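Local structure of esterase (Staphylococcus aureus subsp. aureus USA300_TCH1516, 3D7R) at residues Phe106-Pro111 with Pro136-Phe141; Leu177-Val182 with Leu196-Pro201; Ser29-Tyr34 with Pro300-Arg305. The protein probably hydrolyses ester bonds as a member of the alpha/beta hydrolase fold superfamily. All blocks are in the same frame, centred on the assembly; numbering follows the deposited sequence.

Contact 1 of 3, residues Phe106-Pro111 with Pro136-Phe141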
# COMPACT_ATOMS: atom_id res chain seq x y z
N PHE A 106 -4.64 6.26 2.71
CA PHE A 106 -4.63 6.64 4.14
C PHE A 106 -5.72 5.98 4.98
O PHE A 106 -6.02 6.46 6.07
CB PHE A 106 -4.61 8.17 4.31
CG PHE A 106 -3.70 8.86 3.32
CD1 PHE A 106 -2.32 8.88 3.52
CD2 PHE A 106 -4.23 9.44 2.17
CE1 PHE A 106 -1.48 9.49 2.58
CE2 PHE A 106 -3.39 10.07 1.22
CZ PHE A 106 -2.02 10.10 1.43
N ASN A 107 -6.28 4.87 4.49
CA ASN A 107 -7.39 4.13 5.13
C ASN A 107 -8.68 4.95 5.16
O ASN A 107 -9.57 4.66 5.97
CB ASN A 107 -7.02 3.62 6.54
CG ASN A 107 -5.74 2.77 6.54
OD1 ASN A 107 -5.66 1.78 5.82
ND2 ASN A 107 -4.75 3.18 7.32
N ALA A 108 -8.77 5.92 4.26
CA ALA A 108 -9.92 6.83 4.16
C ALA A 108 -10.44 6.94 2.73
O ALA A 108 -11.65 7.13 2.50
CB ALA A 108 -9.54 8.23 4.68
N LEU A 109 -9.50 6.88 1.77
CA LEU A 109 -9.81 6.92 0.34
C LEU A 109 -9.93 5.53 -0.26
O LEU A 109 -9.25 4.60 0.16
CB LEU A 109 -8.69 7.66 -0.42
CG LEU A 109 -8.46 9.12 -0.04
CD1 LEU A 109 -7.24 9.65 -0.80
CD2 LEU A 109 -9.72 9.96 -0.34
N GLN A 110 -10.79 5.40 -1.26
CA GLN A 110 -10.90 4.17 -2.02
C GLN A 110 -9.83 4.20 -3.12
O GLN A 110 -9.09 5.21 -3.25
CB GLN A 110 -12.32 4.05 -2.62
CG GLN A 110 -13.44 3.95 -1.59
CD GLN A 110 -13.46 2.64 -0.79
OE1 GLN A 110 -12.43 2.06 -0.46
NE2 GLN A 110 -14.67 2.20 -0.43
N PRO A 111 -9.70 3.09 -3.90
CA PRO A 111 -8.69 3.14 -4.96
C PRO A 111 -8.90 4.26 -5.98
O PRO A 111 -10.03 4.56 -6.38
CB PRO A 111 -8.83 1.77 -5.65
CG PRO A 111 -9.40 0.89 -4.59
CD PRO A 111 -10.36 1.78 -3.85
N PRO A 136 -12.32 -2.35 4.80
CA PRO A 136 -13.00 -1.28 5.55
C PRO A 136 -12.16 -0.02 5.75
O PRO A 136 -10.96 -0.08 6.05
CB PRO A 136 -13.28 -1.94 6.91
CG PRO A 136 -13.46 -3.41 6.57
CD PRO A 136 -12.40 -3.65 5.50
N LYS A 137 -12.82 1.12 5.57
CA LYS A 137 -12.19 2.43 5.64
C LYS A 137 -12.72 3.26 6.78
O LYS A 137 -13.90 3.16 7.17
CB LYS A 137 -12.44 3.22 4.35
CG LYS A 137 -12.01 2.56 3.05
CD LYS A 137 -10.55 2.15 3.10
CE LYS A 137 -10.00 1.81 1.70
NZ LYS A 137 -10.68 0.57 1.08
N THR A 138 -11.84 4.12 7.28
CA THR A 138 -12.24 5.18 8.18
C THR A 138 -12.91 6.30 7.35
O THR A 138 -12.66 6.41 6.15
CB THR A 138 -11.02 5.64 9.07
OG1 THR A 138 -11.42 5.75 10.45
CG2 THR A 138 -10.35 6.95 8.59
N PRO A 139 -13.73 7.17 7.99
CA PRO A 139 -13.94 7.32 9.43
C PRO A 139 -14.91 6.33 10.08
O PRO A 139 -14.97 6.30 11.31
CB PRO A 139 -14.50 8.74 9.55
CG PRO A 139 -15.29 8.92 8.27
CD PRO A 139 -14.49 8.17 7.21
N GLU A 140 -15.68 5.57 9.30
CA GLU A 140 -16.66 4.65 9.91
C GLU A 140 -16.01 3.42 10.57
O GLU A 140 -16.39 2.98 11.66
CB GLU A 140 -17.72 4.21 8.90
CG GLU A 140 -18.78 3.28 9.51
CD GLU A 140 -20.06 3.22 8.69
OE1 GLU A 140 -20.04 3.53 7.48
OE2 GLU A 140 -21.11 2.84 9.27
N PHE A 141 -15.02 2.87 9.90
CA PHE A 141 -14.33 1.69 10.41
C PHE A 141 -12.91 1.99 10.87
O PHE A 141 -12.34 3.05 10.57
CB PHE A 141 -14.40 0.57 9.37
CG PHE A 141 -15.82 0.22 8.99
CD1 PHE A 141 -16.61 -0.55 9.85
CD2 PHE A 141 -16.38 0.69 7.81
CE1 PHE A 141 -17.92 -0.85 9.53
CE2 PHE A 141 -17.70 0.40 7.48
CZ PHE A 141 -18.47 -0.38 8.33
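Lys137 reaches across to Gln110 with its ammonium end, and NZ meets Gln110 OE1 at 2.8 Å. NZ lies in the carbonyl plane, with a C=O...N angle of 159°. Bends at chi2 and again at chi4 turn the lysine chain along 106-111, with CE 3.3 Å from Leu109 O and NZ turned to Gln110 OE1. NZ has two further hydrogen-bond partners, Tyr135 O and His103 NE2, so three bonds grip this buried nitrogen, and the Tyr135 ring adds a cation-pi contact.

The backbones are joined next door. Thr138 N gives its hydrogen to Asn107 O at 2.7 Å, with the nitrogen almost straight out from the C=O bond, though the bond is bent at the hydrogen (144°). Thr138 O in turn takes a CA-H...O contact from Ala108 CA (3.4 Å, 157° at the hydrogen). Segment 106-111 follows a His-Gly-Gly sequence beginning at His103, which is consistent with the oxyanion-hole loop of hormone-sensitive-lipase-like alpha/beta hydrolases. Phe106 N also makes a weak hydrogen bond to Ser173 OG.

Within 137-141 two internal bonds close a turn that contains the cis peptide before Pro139: Thr138 OG1 donates to Phe141 O at 2.9 Å and Phe141 N donates to Lys137 O at 3.0 Å. Three further carbonyls of the two loops bond to nearby side chains: Ala108 O accepts from Asn60 ND2 and Arg56 NE of helix 46-61, Gln110 O from Arg39 NH1, and Pro136 O bonds to Thr146 OG1.

Contact 2 of 3, residues Leu177-Val182 with Leu196-Pro201; sequences LALSFV and LYLISP
Leu196 projects from its strand toward helix 173-187 and meets three of its side chains. Its CB heads for the helix, and with CG opposite the backbone N (chi1 174°) the fork at CG opens onto the helix surface. One branch, CD1, settles between two helical residues one turn apart: it is 3.9 Å from Ala178 CB and likewise 3.9 Å from Val182 CG2. The other branch, CD2, meets Leu179 CD1 at 3.7 Å and Leu179 CA at 3.9 Å, and is 4.2 Å from Val182 CB. The two leucine side chains cross at about a right angle, while Val182 and Leu196 run past one another in opposite directions.

Leu198, two residues along on the same strand face, turns its CG the other way, anti to the carbonyl carbon, and offers CD2 alone, which lies 4.1 Å from Leu179 CB and 4.3 Å from Ala178 CB. The small methyl of Ala178 thus touches both strand leucines. All five touching residues are buried, and every contact between side chains is apolar. Leu196 and Leu198 also rest on Val259 of the next strand, and Ala178 on Val168 of the preceding one.

The axes of helix 177-182 and strand 196-199 pass 8.7 Å apart with their N-to-C directions at 152°, nearly antiparallel, as expected where a crossover helix packs back over its sheet: here the beta-alpha-beta unit of strand 166-171, helix 173-187 and strand 195-199 in the alpha/beta hydrolase core.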
# COMPACT_ATOMS: atom_id res chain seq x y z
N LEU A 177 0.08 -1.03 5.73
CA LEU A 177 -0.86 -2.13 6.03
C LEU A 177 -0.25 -3.48 5.63
O LEU A 177 -0.33 -4.45 6.38
CB LEU A 177 -2.20 -1.95 5.29
CG LEU A 177 -3.21 -0.87 5.67
CD1 LEU A 177 -4.57 -1.16 5.01
CD2 LEU A 177 -3.39 -0.80 7.20
N ALA A 178 0.36 -3.54 4.46
CA ALA A 178 0.97 -4.77 3.96
C ALA A 178 2.08 -5.26 4.89
O ALA A 178 2.07 -6.43 5.27
CB ALA A 178 1.49 -4.58 2.53
N LEU A 179 3.02 -4.38 5.26
CA LEU A 179 4.08 -4.79 6.19
C LEU A 179 3.51 -5.19 7.57
O LEU A 179 3.87 -6.24 8.11
CB LEU A 179 5.17 -3.70 6.35
CG LEU A 179 6.25 -3.96 7.42
CD1 LEU A 179 7.03 -5.25 7.17
CD2 LEU A 179 7.22 -2.80 7.55
N SER A 180 2.66 -4.34 8.14
CA SER A 180 2.03 -4.64 9.42
C SER A 180 1.25 -5.97 9.39
O SER A 180 1.28 -6.76 10.36
CB SER A 180 1.12 -3.48 9.83
OG SER A 180 0.35 -3.82 10.96
N PHE A 181 0.56 -6.24 8.29
CA PHE A 181 -0.18 -7.50 8.15
C PHE A 181 0.75 -8.72 8.10
O PHE A 181 0.50 -9.74 8.73
CB PHE A 181 -1.13 -7.45 6.94
CG PHE A 181 -1.77 -8.80 6.62
CD1 PHE A 181 -2.72 -9.35 7.47
CD2 PHE A 181 -1.38 -9.52 5.48
CE1 PHE A 181 -3.27 -10.60 7.21
CE2 PHE A 181 -1.96 -10.77 5.20
CZ PHE A 181 -2.89 -11.30 6.06
N VAL A 182 1.85 -8.63 7.35
CA VAL A 182 2.81 -9.74 7.29
C VAL A 182 3.48 -9.95 8.67
O VAL A 182 3.76 -11.07 9.08
CB VAL A 182 3.83 -9.54 6.14
CG1 VAL A 182 4.96 -10.58 6.21
CG2 VAL A 182 3.09 -9.58 4.78
N LEU A 196 7.30 -9.86 -0.02
CA LEU A 196 6.55 -8.66 0.39
C LEU A 196 7.04 -7.42 -0.38
O LEU A 196 8.24 -7.12 -0.36
CB LEU A 196 6.67 -8.40 1.90
CG LEU A 196 6.06 -7.09 2.46
CD1 LEU A 196 4.55 -7.04 2.16
CD2 LEU A 196 6.34 -6.99 3.97
N TYR A 197 6.11 -6.73 -1.06
CA TYR A 197 6.47 -5.56 -1.88
C TYR A 197 5.89 -4.31 -1.25
O TYR A 197 4.70 -4.29 -0.90
CB TYR A 197 5.97 -5.71 -3.33
CG TYR A 197 6.88 -6.57 -4.17
CD1 TYR A 197 7.79 -5.99 -5.07
CD2 TYR A 197 6.84 -7.96 -4.06
CE1 TYR A 197 8.67 -6.81 -5.82
CE2 TYR A 197 7.69 -8.78 -4.82
CZ TYR A 197 8.60 -8.19 -5.69
OH TYR A 197 9.44 -9.00 -6.40
N LEU A 198 6.72 -3.28 -1.08
CA LEU A 198 6.29 -2.03 -0.46
C LEU A 198 6.57 -0.88 -1.41
O LEU A 198 7.72 -0.67 -1.81
CB LEU A 198 7.05 -1.80 0.86
CG LEU A 198 7.00 -2.90 1.94
CD1 LEU A 198 7.76 -2.45 3.21
CD2 LEU A 198 5.56 -3.27 2.29
N ILE A 199 5.52 -0.15 -1.79
CA ILE A 199 5.68 1.01 -2.67
C ILE A 199 5.40 2.30 -1.88
O ILE A 199 4.27 2.55 -1.44
CB ILE A 199 4.76 0.93 -3.94
CG1 ILE A 199 5.03 -0.35 -4.74
CG2 ILE A 199 4.91 2.20 -4.82
CD1 ILE A 199 3.87 -0.76 -5.69
N SER A 200 6.43 3.13 -1.70
CA SER A 200 6.29 4.35 -0.91
C SER A 200 5.53 4.11 0.41
O SER A 200 4.56 4.85 0.70
CB SER A 200 5.57 5.44 -1.72
OG SER A 200 6.39 5.90 -2.78
N PRO A 201 5.96 3.12 1.21
CA PRO A 201 5.19 2.80 2.42
C PRO A 201 5.29 3.95 3.41
O PRO A 201 6.35 4.57 3.52
CB PRO A 201 5.92 1.55 3.00
CG PRO A 201 7.31 1.61 2.46
CD PRO A 201 7.18 2.28 1.08

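Contact 3 of 3, residues Ser29-Tyr34 with Pro300-Arg305; sequences SVVNKY and PIYPIR
Two torsions set a Val30 methyl over the Tyr302 ring. Tyr302 carries CG opposite its carbonyl carbon (chi1 -62°), which sends the ring toward helix 30-33. Val30 holds CG1 between its backbone N and carbonyl carbon (chi1 78°), setting that methyl over the ring. CG1 stands 4.3 Å from the Tyr302 centroid, 9° off the normal, a well-centred CH-pi contact, while Ile301 CG1 lies against the opposite face, toward the rim. The second Val30 branch, CG2, touches both Tyr302 CD1 and Ile304 CG2, 3.8 Å from each.

Tyr34 brings a second ring alongside: its CD2 comes obliquely to Tyr302 CD1 at 3.8 Å. Pro303 CG lies over one face of the Tyr34 ring, 3.5 Å from CZ, and Lys33 CG lies against the other, nearer the rim.

The polar link runs through water. Tyr302 OH donates to a water at 2.6 Å, which donates in turn to Val31 O at 2.7 Å. This water sits at the edge of the Tyr302 ring, in its plane.

The contact ties the N-terminal end of the modelled chain to the loop between strand 287-292 and helix 305-318, and that loop is backed by helix 113-126, where Ile301 and Pro303 both touch Phe114.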
# COMPACT_ATOMS: atom_id res chain seq x y z
N SER A 29 4.92 19.92 -12.82
CA SER A 29 5.09 18.76 -11.91
C SER A 29 4.09 17.65 -12.26
O SER A 29 2.95 17.93 -12.67
CB SER A 29 4.97 19.21 -10.44
OG SER A 29 3.63 19.23 -9.99
N VAL A 30 4.52 16.40 -12.14
CA VAL A 30 3.63 15.26 -12.36
C VAL A 30 2.41 15.26 -11.40
O VAL A 30 1.31 14.88 -11.78
CB VAL A 30 4.41 13.92 -12.32
CG1 VAL A 30 4.75 13.48 -10.88
CG2 VAL A 30 3.66 12.83 -13.05
N VAL A 31 2.63 15.71 -10.15
CA VAL A 31 1.57 15.73 -9.13
C VAL A 31 0.45 16.66 -9.58
O VAL A 31 -0.73 16.29 -9.54
CB VAL A 31 2.11 16.15 -7.72
CG1 VAL A 31 0.97 16.40 -6.75
CG2 VAL A 31 3.05 15.10 -7.16
N ASN A 32 0.83 17.84 -10.03
CA ASN A 32 -0.15 18.82 -10.48
C ASN A 32 -0.82 18.47 -11.80
O ASN A 32 -2.02 18.74 -11.97
CB ASN A 32 0.47 20.21 -10.51
CG ASN A 32 0.67 20.77 -9.12
OD1 ASN A 32 -0.10 20.48 -8.20
ND2 ASN A 32 1.72 21.57 -8.94
N LYS A 33 -0.07 17.84 -12.70
CA LYS A 33 -0.60 17.42 -14.01
C LYS A 33 -1.75 16.42 -13.86
O LYS A 33 -2.74 16.48 -14.60
CB LYS A 33 0.50 16.83 -14.89
CG LYS A 33 0.05 16.58 -16.34
CD LYS A 33 1.13 15.94 -17.22
CE LYS A 33 2.45 16.71 -17.19
NZ LYS A 33 2.30 18.17 -17.43
N TYR A 34 -1.61 15.50 -12.90
CA TYR A 34 -2.60 14.45 -12.68
C TYR A 34 -3.39 14.59 -11.38
O TYR A 34 -4.01 13.62 -10.92
CB TYR A 34 -1.92 13.08 -12.78
CG TYR A 34 -1.29 12.87 -14.12
CD1 TYR A 34 -2.08 12.66 -15.26
CD2 TYR A 34 0.10 12.93 -14.28
CE1 TYR A 34 -1.51 12.49 -16.52
CE2 TYR A 34 0.70 12.75 -15.54
CZ TYR A 34 -0.12 12.53 -16.65
OH TYR A 34 0.44 12.35 -17.89
N PRO A 300 4.88 5.30 -8.93
CA PRO A 300 4.46 4.33 -9.95
C PRO A 300 3.00 4.43 -10.42
O PRO A 300 2.66 3.80 -11.43
CB PRO A 300 4.71 2.97 -9.27
CG PRO A 300 5.86 3.27 -8.30
CD PRO A 300 5.37 4.59 -7.72
N ILE A 301 2.15 5.18 -9.71
CA ILE A 301 0.75 5.38 -10.15
C ILE A 301 0.66 6.35 -11.32
O ILE A 301 -0.35 6.38 -12.05
CB ILE A 301 -0.17 5.87 -9.00
CG1 ILE A 301 0.23 7.28 -8.53
CG2 ILE A 301 -0.16 4.86 -7.85
CD1 ILE A 301 -0.86 8.03 -7.74
N TYR A 302 1.71 7.15 -11.50
CA TYR A 302 1.76 8.10 -12.59
C TYR A 302 2.23 7.47 -13.91
O TYR A 302 3.12 6.61 -13.92
CB TYR A 302 2.64 9.31 -12.22
CG TYR A 302 2.10 10.08 -11.02
CD1 TYR A 302 1.02 10.95 -11.16
CD2 TYR A 302 2.66 9.92 -9.74
CE1 TYR A 302 0.51 11.67 -10.05
CE2 TYR A 302 2.15 10.63 -8.63
CZ TYR A 302 1.08 11.50 -8.79
OH TYR A 302 0.58 12.20 -7.70
N PRO A 303 1.63 7.91 -15.04
CA PRO A 303 2.01 7.40 -16.37
C PRO A 303 3.31 8.03 -16.89
O PRO A 303 3.31 8.81 -17.85
CB PRO A 303 0.79 7.77 -17.23
CG PRO A 303 0.28 9.03 -16.62
CD PRO A 303 0.53 8.90 -15.12
N ILE A 304 4.42 7.67 -16.25
CA ILE A 304 5.74 8.20 -16.55
C ILE A 304 6.74 7.05 -16.70
O ILE A 304 6.52 5.96 -16.20
CB ILE A 304 6.23 9.20 -15.46
CG1 ILE A 304 6.19 8.53 -14.07
CG2 ILE A 304 5.35 10.48 -15.50
CD1 ILE A 304 6.86 9.30 -12.96
N ARG A 305 7.85 7.30 -17.39
CA ARG A 305 8.78 6.21 -17.69
C ARG A 305 9.31 5.50 -16.45
O ARG A 305 9.48 4.29 -16.49
CB ARG A 305 9.91 6.64 -18.63
CG ARG A 305 9.36 7.14 -19.97
CD ARG A 305 10.24 6.78 -21.17
NE ARG A 305 9.92 7.58 -22.36
CZ ARG A 305 8.77 7.53 -23.04
NH1 ARG A 305 8.61 8.30 -24.12
NH2 ARG A 305 7.79 6.72 -22.66
O HOH W 1 -1.26 13.92 -8.28

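Overall arrangement
Contact 2 is the most central, about 6 Å from the chain centre, and purely apolar, as suits a helix packed on its sheet. Contact 1 is also buried, though about 13 Å out, and joins two loops that each follow a strand; there two hydrogen bonds and a CA-H...O contact cross between the loops. Contact 3, about 18 Å out and only partly buried, combines aromatic and CH-pi packing with a water bridge, and brings together residues far apart in sequence. Contact 2 touches both others: Leu177 CD1 meets Asn107 OD1 at 3.2 Å, and Ile199 CG2 meets Pro300 CG at 3.8 Å. Contacts 1 and 3 stay about 9 Å apart at their nearest atoms.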